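Local coordinates for encapsidation protein (Bacillus phage phi29, PDB 5HD9), which probably couples ATP hydrolysis to the packaging of viral DNA, its N-terminal domain having the ASCE fold of P-loop motor ATPases, at residues S1-P6 with R23-S28; M31-I36 with N64-E69; E44-V49 with K87-A92; V109-F114 with R147-C152. All blocks are in the same frame, centred on the assembly; numbering follows the deposited sequence.

Interaction 1: S1-P6 with R23-S28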
loop_
_atom_site.group_PDB
_atom_site.type_symbol
_atom_site.label_atom_id
_atom_site.label_comp_id
_atom_site.label_asym_id
_atom_site.label_seq_id
_atom_site.Cartn_x
_atom_site.Cartn_y
_atom_site.Cartn_z
ATOM N N SER A 1 -0.676 9.859 -10.984
ATOM C CA SER A 1 0.651 10.313 -11.378
ATOM C C SER A 1 0.686 10.614 -12.874
ATOM O O SER A 1 -0.317 10.460 -13.567
ATOM C CB SER A 1 1.704 9.263 -11.023
ATOM O OG SER A 1 1.677 8.190 -11.947
ATOM N N LEU A 2 1.844 11.039 -13.370
ATOM C CA LEU A 2 1.978 11.441 -14.766
ATOM C C LEU A 2 1.680 10.310 -15.744
ATOM O O LEU A 2 1.069 10.537 -16.788
ATOM C CB LEU A 2 3.387 11.978 -15.026
ATOM C CG LEU A 2 3.660 13.385 -14.496
ATOM C CD1 LEU A 2 5.151 13.660 -14.483
ATOM C CD2 LEU A 2 2.928 14.423 -15.336
ATOM N N PHE A 3 2.108 9.096 -15.409
ATOM C CA PHE A 3 2.022 7.981 -16.348
ATOM C C PHE A 3 1.190 6.814 -15.819
ATOM O O PHE A 3 0.670 6.024 -16.610
ATOM C CB PHE A 3 3.432 7.511 -16.717
ATOM C CG PHE A 3 4.268 8.581 -17.364
ATOM C CD1 PHE A 3 3.921 9.090 -18.605
ATOM C CD2 PHE A 3 5.391 9.086 -16.732
ATOM C CE1 PHE A 3 4.680 10.080 -19.205
ATOM C CE2 PHE A 3 6.156 10.076 -17.327
ATOM C CZ PHE A 3 5.800 10.572 -18.565
ATOM N N TYR A 4 1.054 6.706 -14.496
ATOM C CA TYR A 4 0.196 5.682 -13.899
ATOM C C TYR A 4 -1.069 6.295 -13.306
ATOM O O TYR A 4 -1.001 7.154 -12.429
ATOM C CB TYR A 4 0.936 4.895 -12.814
ATOM C CG TYR A 4 0.034 3.912 -12.092
ATOM C CD1 TYR A 4 -0.377 2.736 -12.708
ATOM C CD2 TYR A 4 -0.426 4.171 -10.807
ATOM C CE1 TYR A 4 -1.210 1.838 -12.060
ATOM C CE2 TYR A 4 -1.256 3.278 -10.149
ATOM C CZ TYR A 4 -1.647 2.115 -10.780
ATOM O OH TYR A 4 -2.478 1.228 -10.130
ATOM N N ASN A 5 -2.216 5.837 -13.797
ATOM C CA ASN A 5 -3.519 6.291 -13.320
ATOM C C ASN A 5 -4.195 5.184 -12.515
ATOM O O ASN A 5 -4.628 4.186 -13.090
ATOM C CB ASN A 5 -4.407 6.700 -14.500
ATOM C CG ASN A 5 -5.717 7.327 -14.059
ATOM O OD1 ASN A 5 -6.032 7.377 -12.868
ATOM N ND2 ASN A 5 -6.493 7.810 -15.025
ATOM N N PRO A 6 -4.293 5.350 -11.184
ATOM C CA PRO A 6 -4.857 4.262 -10.377
ATOM C C PRO A 6 -6.382 4.184 -10.425
ATOM O O PRO A 6 -6.954 3.320 -9.757
ATOM C CB PRO A 6 -4.386 4.606 -8.965
ATOM C CG PRO A 6 -4.334 6.089 -8.953
ATOM C CD PRO A 6 -3.891 6.495 -10.343
ATOM N N ARG A 23 7.331 -0.338 -12.726
ATOM C CA ARG A 23 8.630 0.266 -12.975
ATOM C C ARG A 23 8.656 1.668 -12.380
ATOM O O ARG A 23 7.663 2.399 -12.424
ATOM C CB ARG A 23 8.940 0.263 -14.468
ATOM C CG ARG A 23 9.277 -1.137 -14.953
ATOM C CD ARG A 23 9.212 -1.270 -16.457
ATOM N NE ARG A 23 10.474 -0.920 -17.104
ATOM C CZ ARG A 23 10.569 -0.299 -18.277
ATOM N NH1 ARG A 23 9.476 0.065 -18.936
ATOM N NH2 ARG A 23 11.760 -0.032 -18.788
ATOM N N GLY A 24 9.806 2.015 -11.815
ATOM C CA GLY A 24 9.926 3.115 -10.877
ATOM C C GLY A 24 9.353 4.454 -11.285
ATOM O O GLY A 24 9.691 4.975 -12.347
ATOM N N ILE A 25 8.454 4.958 -10.434
ATOM C CA ILE A 25 8.014 6.363 -10.387
ATOM C C ILE A 25 6.591 6.460 -9.826
ATOM O O ILE A 25 6.388 6.897 -8.686
ATOM C CB ILE A 25 8.073 7.117 -11.780
ATOM C CG1 ILE A 25 7.711 8.601 -11.589
ATOM C CG2 ILE A 25 7.230 6.435 -12.901
ATOM C CD1 ILE A 25 7.226 9.327 -12.850
ATOM N N GLY A 26 5.617 6.005 -10.603
ATOM C CA GLY A 26 4.267 6.516 -10.484
ATOM C C GLY A 26 3.395 5.780 -9.501
ATOM O O GLY A 26 2.560 6.381 -8.831
ATOM N N LYS A 27 3.596 4.472 -9.427
ATOM C CA LYS A 27 2.755 3.604 -8.623
ATOM C C LYS A 27 2.889 3.986 -7.152
ATOM O O LYS A 27 1.893 4.218 -6.465
ATOM C CB LYS A 27 3.136 2.135 -8.850
ATOM C CG LYS A 27 2.623 1.525 -10.162
ATOM C CD LYS A 27 3.003 2.306 -11.431
ATOM C CE LYS A 27 4.501 2.287 -11.719
ATOM N NZ LYS A 27 4.798 2.424 -13.176
ATOM N N SER A 28 4.127 4.077 -6.682
ATOM C CA SER A 28 4.400 4.440 -5.296
ATOM C C SER A 28 3.983 5.877 -5.027
ATOM O O SER A 28 3.399 6.188 -3.986
ATOM C CB SER A 28 5.884 4.255 -4.981
ATOM O OG SER A 28 6.242 2.886 -5.036
#

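Interaction 2: M31-I36 with N64-E69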
loop_
_atom_site.group_PDB
_atom_site.type_symbol
_atom_site.label_atom_id
_atom_site.label_comp_id
_atom_site.label_asym_id
_atom_site.label_seq_id
_atom_site.Cartn_x
_atom_site.Cartn_y
_atom_site.Cartn_z
HETATM N N MSE A 31 0.226 6.276 -4.825
HETATM C CA MSE A 31 -0.331 5.701 -3.608
HETATM C C MSE A 31 0.113 6.467 -2.363
HETATM O O MSE A 31 -0.182 6.061 -1.236
HETATM C CB MSE A 31 0.051 4.224 -3.495
HETATM C CG MSE A 31 -0.661 3.314 -4.498
HETATM SE SE MSE A 31 -2.613 3.496 -4.453
HETATM C CE MSE A 31 -2.864 4.765 -5.906
ATOM N N LYS A 32 0.836 7.565 -2.571
ATOM C CA LYS A 32 1.021 8.563 -1.525
ATOM C C LYS A 32 -0.076 9.623 -1.694
ATOM O O LYS A 32 -0.734 10.018 -0.731
ATOM C CB LYS A 32 2.416 9.206 -1.590
ATOM C CG LYS A 32 3.591 8.305 -1.185
ATOM C CD LYS A 32 4.896 9.114 -1.166
ATOM C CE LYS A 32 6.137 8.304 -0.765
ATOM N NZ LYS A 32 5.881 6.887 -0.384
ATOM N N VAL A 33 -0.276 10.064 -2.933
ATOM C CA VAL A 33 -1.265 11.094 -3.254
ATOM C C VAL A 33 -2.692 10.677 -2.905
ATOM O O VAL A 33 -3.463 11.479 -2.377
ATOM C CB VAL A 33 -1.222 11.467 -4.763
ATOM C CG1 VAL A 33 -2.387 12.393 -5.143
ATOM C CG2 VAL A 33 0.095 12.122 -5.106
ATOM N N TYR A 34 -3.050 9.434 -3.210
ATOM C CA TYR A 34 -4.428 8.986 -3.031
ATOM C C TYR A 34 -4.870 9.046 -1.563
ATOM O O TYR A 34 -5.860 9.702 -1.254
ATOM C CB TYR A 34 -4.614 7.571 -3.590
ATOM C CG TYR A 34 -5.962 6.967 -3.261
ATOM C CD1 TYR A 34 -7.102 7.361 -3.944
ATOM C CD2 TYR A 34 -6.094 6.007 -2.264
ATOM C CE1 TYR A 34 -8.338 6.821 -3.646
ATOM C CE2 TYR A 34 -7.325 5.459 -1.959
ATOM C CZ TYR A 34 -8.443 5.870 -2.651
ATOM O OH TYR A 34 -9.668 5.321 -2.347
ATOM N N PRO A 35 -4.140 8.379 -0.652
ATOM C CA PRO A 35 -4.577 8.435 0.752
ATOM C C PRO A 35 -4.518 9.837 1.365
ATOM O O PRO A 35 -5.336 10.152 2.226
ATOM C CB PRO A 35 -3.605 7.487 1.468
ATOM C CG PRO A 35 -2.451 7.317 0.533
ATOM C CD PRO A 35 -3.003 7.464 -0.839
ATOM N N ILE A 36 -3.570 10.662 0.933
ATOM C CA ILE A 36 -3.492 12.036 1.416
ATOM C C ILE A 36 -4.754 12.796 1.012
ATOM O O ILE A 36 -5.297 13.570 1.798
ATOM C CB ILE A 36 -2.238 12.764 0.879
ATOM C CG1 ILE A 36 -0.987 12.194 1.547
ATOM C CG2 ILE A 36 -2.317 14.265 1.149
ATOM C CD1 ILE A 36 0.309 12.628 0.911
ATOM N N ASN A 64 8.176 14.012 0.848
ATOM C CA ASN A 64 8.984 14.784 -0.099
ATOM C C ASN A 64 8.537 14.602 -1.551
ATOM O O ASN A 64 8.550 15.556 -2.330
ATOM C CB ASN A 64 10.465 14.411 0.027
ATOM C CG ASN A 64 11.109 14.976 1.281
ATOM O OD1 ASN A 64 10.524 15.807 1.975
ATOM N ND2 ASN A 64 12.327 14.534 1.569
ATOM N N ASP A 65 8.152 13.381 -1.913
ATOM C CA ASP A 65 7.670 13.096 -3.263
ATOM C C ASP A 65 6.483 13.977 -3.641
ATOM O O ASP A 65 6.397 14.474 -4.763
ATOM C CB ASP A 65 7.257 11.626 -3.391
ATOM C CG ASP A 65 8.437 10.692 -3.550
ATOM O OD1 ASP A 65 9.488 11.127 -4.063
ATOM O OD2 ASP A 65 8.303 9.509 -3.170
ATOM N N VAL A 66 5.586 14.178 -2.683
ATOM C CA VAL A 66 4.261 14.714 -2.963
ATOM C C VAL A 66 4.023 16.088 -2.343
ATOM O O VAL A 66 2.912 16.615 -2.397
ATOM C CB VAL A 66 3.183 13.738 -2.452
ATOM C CG1 VAL A 66 3.348 12.385 -3.126
ATOM C CG2 VAL A 66 3.276 13.584 -0.935
ATOM N N ALA A 67 5.064 16.667 -1.754
ATOM C CA ALA A 67 4.939 17.950 -1.071
ATOM C C ALA A 67 4.441 19.046 -2.011
ATOM O O ALA A 67 3.711 19.942 -1.594
ATOM C CB ALA A 67 6.272 18.351 -0.457
ATOM N N GLN A 68 4.824 18.966 -3.281
ATOM C CA GLN A 68 4.459 19.999 -4.244
ATOM C C GLN A 68 2.988 19.887 -4.657
ATOM O O GLN A 68 2.430 20.821 -5.226
ATOM C CB GLN A 68 5.359 19.924 -5.484
ATOM C CG GLN A 68 6.834 19.650 -5.190
ATOM C CD GLN A 68 7.432 20.599 -4.163
ATOM O OE1 GLN A 68 7.011 21.748 -4.039
ATOM N NE2 GLN A 68 8.419 20.114 -3.417
ATOM N N GLU A 69 2.365 18.748 -4.368
ATOM C CA GLU A 69 0.952 18.536 -4.687
ATOM C C GLU A 69 0.012 19.157 -3.663
ATOM O O GLU A 69 -1.158 19.413 -3.958
ATOM C CB GLU A 69 0.650 17.042 -4.784
ATOM C CG GLU A 69 1.254 16.372 -6.010
ATOM C CD GLU A 69 0.216 15.924 -7.052
ATOM O OE1 GLU A 69 -1.002 16.022 -6.791
ATOM O OE2 GLU A 69 0.622 15.467 -8.141
#

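Interaction 3: E44-V49 with K87-A92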
loop_
_atom_site.group_PDB
_atom_site.type_symbol
_atom_site.label_atom_id
_atom_site.label_comp_id
_atom_site.label_asym_id
_atom_site.label_seq_id
_atom_site.Cartn_x
_atom_site.Cartn_y
_atom_site.Cartn_z
ATOM N N GLU A 44 -10.336 10.190 6.129
ATOM C CA GLU A 44 -9.919 8.794 6.096
ATOM C C GLU A 44 -8.420 8.699 6.343
ATOM O O GLU A 44 -7.632 9.403 5.710
ATOM C CB GLU A 44 -10.268 8.147 4.751
ATOM C CG GLU A 44 -11.751 8.115 4.441
ATOM C CD GLU A 44 -12.057 7.459 3.101
ATOM O OE1 GLU A 44 -11.125 6.923 2.464
ATOM O OE2 GLU A 44 -13.232 7.485 2.682
ATOM N N GLN A 45 -8.032 7.827 7.264
ATOM C CA GLN A 45 -6.625 7.660 7.605
ATOM C C GLN A 45 -6.017 6.508 6.817
ATOM O O GLN A 45 -6.733 5.743 6.165
ATOM C CB GLN A 45 -6.475 7.435 9.107
ATOM C CG GLN A 45 -6.875 8.652 9.927
ATOM C CD GLN A 45 -7.031 8.344 11.398
ATOM O OE1 GLN A 45 -7.700 7.382 11.779
ATOM N NE2 GLN A 45 -6.413 9.164 12.240
ATOM N N PHE A 46 -4.695 6.391 6.862
ATOM C CA PHE A 46 -4.011 5.382 6.066
ATOM C C PHE A 46 -2.811 4.801 6.793
ATOM O O PHE A 46 -2.245 5.431 7.688
ATOM C CB PHE A 46 -3.571 5.973 4.726
ATOM C CG PHE A 46 -2.484 7.011 4.844
ATOM C CD1 PHE A 46 -2.795 8.335 5.100
ATOM C CD2 PHE A 46 -1.153 6.660 4.688
ATOM C CE1 PHE A 46 -1.797 9.291 5.208
ATOM C CE2 PHE A 46 -0.150 7.611 4.795
ATOM C CZ PHE A 46 -0.473 8.925 5.053
ATOM N N ILE A 47 -2.438 3.586 6.400
ATOM C CA ILE A 47 -1.263 2.925 6.946
ATOM C C ILE A 47 -0.302 2.557 5.823
ATOM O O ILE A 47 -0.687 1.936 4.834
ATOM C CB ILE A 47 -1.635 1.660 7.749
ATOM C CG1 ILE A 47 -2.544 2.042 8.920
ATOM C CG2 ILE A 47 -0.369 0.960 8.254
ATOM C CD1 ILE A 47 -2.958 0.891 9.799
ATOM N N TYR A 48 0.948 2.969 5.995
ATOM C CA TYR A 48 2.028 2.625 5.083
ATOM C C TYR A 48 2.812 1.472 5.700
ATOM O O TYR A 48 3.424 1.620 6.760
ATOM C CB TYR A 48 2.919 3.844 4.830
ATOM C CG TYR A 48 4.068 3.626 3.869
ATOM C CD1 TYR A 48 3.837 3.312 2.538
ATOM C CD2 TYR A 48 5.384 3.771 4.289
ATOM C CE1 TYR A 48 4.888 3.126 1.657
ATOM C CE2 TYR A 48 6.437 3.589 3.418
ATOM C CZ TYR A 48 6.186 3.269 2.104
ATOM O OH TYR A 48 7.238 3.087 1.237
ATOM N N VAL A 49 2.766 0.318 5.047
ATOM C CA VAL A 49 3.410 -0.881 5.561
ATOM C C VAL A 49 4.654 -1.215 4.750
ATOM O O VAL A 49 4.646 -1.170 3.518
ATOM C CB VAL A 49 2.450 -2.090 5.539
ATOM C CG1 VAL A 49 3.135 -3.345 6.077
ATOM C CG2 VAL A 49 1.197 -1.783 6.345
ATOM N N LYS A 87 -3.139 17.176 12.344
ATOM C CA LYS A 87 -3.985 16.051 12.734
ATOM C C LYS A 87 -3.341 14.727 12.347
ATOM O O LYS A 87 -2.746 14.612 11.279
ATOM C CB LYS A 87 -5.363 16.164 12.081
ATOM C CG LYS A 87 -6.034 17.503 12.304
ATOM C CD LYS A 87 -7.487 17.483 11.858
ATOM C CE LYS A 87 -7.806 18.603 10.875
ATOM N NZ LYS A 87 -9.110 19.251 11.184
ATOM N N LEU A 88 -3.469 13.730 13.216
ATOM C CA LEU A 88 -2.970 12.393 12.915
ATOM C C LEU A 88 -3.719 11.826 11.714
ATOM O O LEU A 88 -4.934 11.650 11.767
ATOM C CB LEU A 88 -3.124 11.471 14.124
ATOM C CG LEU A 88 -2.578 10.047 13.971
ATOM C CD1 LEU A 88 -1.109 10.057 13.565
ATOM C CD2 LEU A 88 -2.765 9.272 15.264
ATOM N N ALA A 89 -2.986 11.549 10.636
ATOM C CA ALA A 89 -3.591 11.119 9.379
ATOM C C ALA A 89 -3.172 9.702 8.997
ATOM O O ALA A 89 -3.903 9.002 8.297
ATOM C CB ALA A 89 -3.225 12.093 8.266
ATOM N N GLY A 90 -1.999 9.274 9.450
ATOM C CA GLY A 90 -1.529 7.946 9.103
ATOM C C GLY A 90 -0.393 7.415 9.950
ATOM O O GLY A 90 0.147 8.119 10.806
ATOM N N TRP A 91 -0.039 6.158 9.689
ATOM C CA TRP A 91 1.013 5.454 10.408
ATOM C C TRP A 91 1.921 4.708 9.442
ATOM O O TRP A 91 1.459 4.181 8.429
ATOM C CB TRP A 91 0.425 4.444 11.398
ATOM C CG TRP A 91 -0.471 5.023 12.445
ATOM C CD1 TRP A 91 -0.139 5.326 13.734
ATOM C CD2 TRP A 91 -1.854 5.356 12.300
ATOM N NE1 TRP A 91 -1.229 5.829 14.400
ATOM C CE2 TRP A 91 -2.298 5.859 13.538
ATOM C CE3 TRP A 91 -2.764 5.279 11.239
ATOM C CZ2 TRP A 91 -3.604 6.283 13.748
ATOM C CZ3 TRP A 91 -4.062 5.701 11.448
ATOM C CH2 TRP A 91 -4.470 6.197 12.693
ATOM N N ALA A 92 3.208 4.659 9.769
ATOM C CA ALA A 92 4.143 3.763 9.099
ATOM C C ALA A 92 4.391 2.569 10.014
ATOM O O ALA A 92 4.801 2.744 11.161
ATOM C CB ALA A 92 5.445 4.476 8.774
#

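Interaction 4: V109-F114 with R147-C152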
loop_
_atom_site.group_PDB
_atom_site.type_symbol
_atom_site.label_atom_id
_atom_site.label_comp_id
_atom_site.label_asym_id
_atom_site.label_seq_id
_atom_site.Cartn_x
_atom_site.Cartn_y
_atom_site.Cartn_z
ATOM N N VAL A 109 -9.076 4.175 9.578
ATOM C CA VAL A 109 -8.239 3.761 8.457
ATOM C C VAL A 109 -9.103 3.157 7.354
ATOM O O VAL A 109 -9.971 2.331 7.625
ATOM C CB VAL A 109 -7.169 2.737 8.902
ATOM C CG1 VAL A 109 -6.361 2.236 7.707
ATOM C CG2 VAL A 109 -6.249 3.354 9.948
ATOM N N SER A 110 -8.868 3.575 6.111
ATOM C CA SER A 110 -9.587 3.009 4.970
ATOM C C SER A 110 -8.643 2.554 3.857
ATOM O O SER A 110 -9.060 1.849 2.942
ATOM C CB SER A 110 -10.591 4.022 4.414
ATOM O OG SER A 110 -9.945 5.003 3.622
ATOM N N THR A 111 -7.377 2.955 3.929
ATOM C CA THR A 111 -6.391 2.524 2.943
ATOM C C THR A 111 -5.109 2.039 3.606
ATOM O O THR A 111 -4.575 2.690 4.507
ATOM C CB THR A 111 -6.044 3.657 1.950
ATOM O OG1 THR A 111 -7.230 4.075 1.261
ATOM C CG2 THR A 111 -5.027 3.178 0.924
ATOM N N ILE A 112 -4.632 0.882 3.149
ATOM C CA ILE A 112 -3.326 0.360 3.529
ATOM C C ILE A 112 -2.468 0.219 2.278
ATOM O O ILE A 112 -2.895 -0.391 1.297
ATOM C CB ILE A 112 -3.422 -1.015 4.228
ATOM C CG1 ILE A 112 -4.263 -0.913 5.501
ATOM C CG2 ILE A 112 -2.022 -1.551 4.552
ATOM C CD1 ILE A 112 -4.716 -2.261 6.049
ATOM N N VAL A 113 -1.265 0.781 2.319
ATOM C CA VAL A 113 -0.323 0.646 1.216
ATOM C C VAL A 113 0.910 -0.123 1.679
ATOM O O VAL A 113 1.656 0.325 2.548
ATOM C CB VAL A 113 0.089 2.014 0.652
ATOM C CG1 VAL A 113 1.081 1.846 -0.493
ATOM C CG2 VAL A 113 -1.143 2.767 0.175
ATOM N N PHE A 114 1.099 -1.294 1.082
ATOM C CA PHE A 114 2.205 -2.181 1.406
ATOM C C PHE A 114 3.181 -2.170 0.239
ATOM O O PHE A 114 3.013 -2.908 -0.726
ATOM C CB PHE A 114 1.680 -3.593 1.686
ATOM C CG PHE A 114 2.720 -4.564 2.188
ATOM C CD1 PHE A 114 4.062 -4.216 2.280
ATOM C CD2 PHE A 114 2.343 -5.840 2.567
ATOM C CE1 PHE A 114 5.002 -5.126 2.739
ATOM C CE2 PHE A 114 3.279 -6.753 3.027
ATOM C CZ PHE A 114 4.609 -6.394 3.112
ATOM N N ARG A 147 -15.635 0.330 1.069
ATOM C CA ARG A 147 -14.725 1.423 0.740
ATOM C C ARG A 147 -13.452 1.396 1.579
ATOM O O ARG A 147 -12.978 2.434 2.043
ATOM C CB ARG A 147 -15.438 2.766 0.910
ATOM C CG ARG A 147 -16.598 2.953 -0.054
ATOM C CD ARG A 147 -17.442 4.160 0.308
ATOM N NE ARG A 147 -18.582 4.314 -0.591
ATOM C CZ ARG A 147 -19.541 5.221 -0.437
ATOM N NH1 ARG A 147 -19.505 6.064 0.586
ATOM N NH2 ARG A 147 -20.539 5.286 -1.307
ATOM N N VAL A 148 -12.917 0.196 1.782
ATOM C CA VAL A 148 -11.584 0.038 2.342
ATOM C C VAL A 148 -10.776 -0.789 1.358
ATOM O O VAL A 148 -11.336 -1.575 0.598
ATOM C CB VAL A 148 -11.593 -0.642 3.730
ATOM C CG1 VAL A 148 -12.423 0.168 4.713
ATOM C CG2 VAL A 148 -12.113 -2.070 3.636
ATOM N N ARG A 149 -9.463 -0.611 1.357
ATOM C CA ARG A 149 -8.628 -1.391 0.463
ATOM C C ARG A 149 -7.181 -1.428 0.914
ATOM O O ARG A 149 -6.641 -0.444 1.426
ATOM C CB ARG A 149 -8.711 -0.839 -0.961
ATOM C CG ARG A 149 -7.976 0.468 -1.171
ATOM C CD ARG A 149 -8.641 1.298 -2.255
ATOM N NE ARG A 149 -9.796 2.029 -1.731
ATOM C CZ ARG A 149 -11.041 1.953 -2.200
ATOM N NH1 ARG A 149 -11.351 1.174 -3.238
ATOM N NH2 ARG A 149 -11.991 2.674 -1.622
ATOM N N CYS A 150 -6.579 -2.595 0.735
ATOM C CA CYS A 150 -5.154 -2.775 0.915
ATOM C C CYS A 150 -4.545 -2.874 -0.472
ATOM O O CYS A 150 -5.024 -3.643 -1.309
ATOM C CB CYS A 150 -4.854 -4.023 1.744
ATOM S SG CYS A 150 -3.094 -4.325 2.006
ATOM N N ILE A 151 -3.513 -2.075 -0.720
ATOM C CA ILE A 151 -2.853 -2.055 -2.018
ATOM C C ILE A 151 -1.376 -2.388 -1.844
ATOM O O ILE A 151 -0.632 -1.652 -1.197
ATOM C CB ILE A 151 -3.018 -0.691 -2.713
ATOM C CG1 ILE A 151 -4.505 -0.369 -2.891
ATOM C CG2 ILE A 151 -2.335 -0.697 -4.072
ATOM C CD1 ILE A 151 -4.820 1.095 -2.888
ATOM N N CYS A 152 -0.971 -3.516 -2.419
ATOM C CA CYS A 152 0.405 -3.984 -2.326
ATOM C C CYS A 152 1.139 -3.700 -3.631
ATOM O O CYS A 152 0.636 -4.017 -4.707
ATOM C CB CYS A 152 0.437 -5.479 -2.002
ATOM S SG CYS A 152 -0.490 -5.906 -0.505
HETATM O O HOH W 1 -9.747 3.624 0.485
#

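Interaction 1: S1-P6 with R23-S28
S1 and G26 bring their CA atoms to 5.3 Å where the N-terminal loop passes the turn that opens helix 26-42, a turn consistent with the P-loop (Walker A) of an ASCE ATPase. No hydrogen bond joins the two segments; the contact is made by packing. The S1 hydroxyl lies over the glycine, OG being 3.4 Å from G26 CA, and donates within its own loop to Y4 O, on a carbonyl lone pair. S1 N donates to the same oxygen, so two bonds close the N-terminal turn. Y4 carries the other half of the contact. Its CG stands anti to the backbone N (chi1 175°), which turns the ring onto the K27 side chain, and the two side chains cross at about a right angle. A CH-pi contact results, with K27 CD 3.9 Å from the centroid of the Y4 ring and over one face. The Y4 hydroxyl is held by E186. Farther out, F3 offers its ring edge to I25 CD1. Bends at chi2 and chi3 lay the K27 chain over the tyrosine ring and curl its end back to its own loop. S190 OG is hydrogen-bonded to K27 NZ, which also donates to R23 O at 3.0 Å on a lone pair in the carbonyl plane.

Interaction 2: M31-I36 with N64-E69
V66 is the residue on which three side chains of helix 26-42 converge. Its two methyls divide the work: CG1 packs against K32 CB at 3.7 Å and V33 CG2 at 3.8 Å, whereas CG2 meets I36 CD1 tip to tip at 3.6 Å. Residues 32, 33 and 36 present one side of the helix, and the valine fits against all three. The I36 side chain has CG1 anti to its carbonyl carbon (chi1 -71°) and is extended beyond it (chi2 168°), which carries CD1 out to the V66 methyl. Beside this apolar patch the K32 chain runs past D65, with CE 3.5 Å from D65 OD2. Its ammonium does not close a salt bridge, since K32 NZ remains 4.5 Å from D65 OD2; any attraction between the charges is probably modest. On the other flank V33 CG1 approaches E69 OE1 at 4.2 Å, and the second carboxylate oxygen of E69 is hydrogen-bonded to the hydroxyl of Y29, a turn earlier on the helix. Within 64-69, a backbone bond from E69 N to V66 O holds the turn that sets these two residues on the helix. Y62, F63 and F70 continue the packing around K32 and I36. The contact is plain packing of the loop between strands 45-50 and 75-78 onto the helix that follows the probable P-loop, within the ASCE fold.

Interaction 3: E44-V49 with K87-A92
Q45 reaches across from strand 45-50 to the neighbouring parallel strand 87-94, and its side chain can be followed atom by atom. Q45 CB sits 3.1 Å from A89 O and also near CZ3 of W91. CG, anti to the carbonyl carbon (chi1 -66°), continues past the same A89 carbonyl. The amide then crosses the rim of the indole, its plane 71° from that of the ring, and Q45 OE1 lies at the W91 edge, 3.6 Å from W91 CH2. At the tip, Q45 NE2 donates to L88 O at 2.9 Å with the acceptor in the amide plane, although the nitrogen stands above the carbonyl plane. OE1 has its own donor, the backbone N of N108.

The backbones pair beside it: F46 N binds A89 O, W91 N binds F46 O, and Y48 N reaches W91 O at 2.8 Å. G90 lies under the F46 ring, its CA 4.2 Å from the centroid in a CH-pi contact. On the face bearing I47 and W91, I47 CG1 packs 4.0 Å from W91 CE3. A89 and G90 both face F82 in a classic beta bulge of the adjoining antiparallel pair. The Q45 amide thus adds a side-chain bond beyond the backbone pairing, and L88 O and the N108 N-H together fix its rotation: one takes an N-H of NE2, the other supplies the donor for OE1.

Interaction 4: V109-F114 with R147-C152
S110 O is gripped by two donors: R149 N across the strands at 3.0 Å, and a water. That water also bonds T111 OG1 at 2.7 Å and accepts from R149 NE at 2.7 Å, lying at the edge of the guanidinium, in its plane. It therefore ties the threonine hydroxyl, the serine carbonyl and the arginine together on the face that bears T111 and R149. The arginine chain bends at chi3 (81°), which brings its NE round to the water. The S110 hydroxyl is engaged with E44.

From T111 and R149 onward the strands pair in parallel. I112 N binds R149 O, and I151 N binds I112 O, short at 2.7 Å and nearly straight (170° at the hydrogen). F114 N completes the series with I151 O. On the face bearing I112, C150, F114 and C152, both cysteine sulfurs touch the neighbouring strand: C150 SG rests against I112 CG2 at 3.9 Å, and C152 SG is equally close to F114 CB, 3.9 Å away. The C152 sulfur also makes an oblique sulfur-aromatic contact with the F114 ring, 5.2 Å from its centroid.

These are the two strands of a beta-alpha-beta unit whose connecting helix, 130-141, covers I112 with L137 and M138, and C150 with M138. Helix 26-42 packs on the opposite face, with Y34 against T111 and R149, and M31 against V113 and I151. In the sheet, strand 45-50 flanks 109-115 and strand 16-19 flanks 149-153.

How the interactions relate
Interactions 3 and 4 are buried strand pairings in one sheet, joined because strands 45-50 and 109-115 are neighbours; V49 N and V113 O probably form a hydrogen bond there. Interactions 1 and 2 are partly buried and lie along helix 26-42, where P6 CB touches M31 CE. The chemistry follows the location: backbone hydrogen bonds dominate in the sheet, while the two helix contacts have no hydrogen bond between their segments and rely on packing. Helix 26-42 links both levels, since P35 rests on F46 of interaction 3, and it also covers the strands of interaction 4. Interaction 1 touches neither strand pairing; its centre is about 21 Å from that of interaction 3.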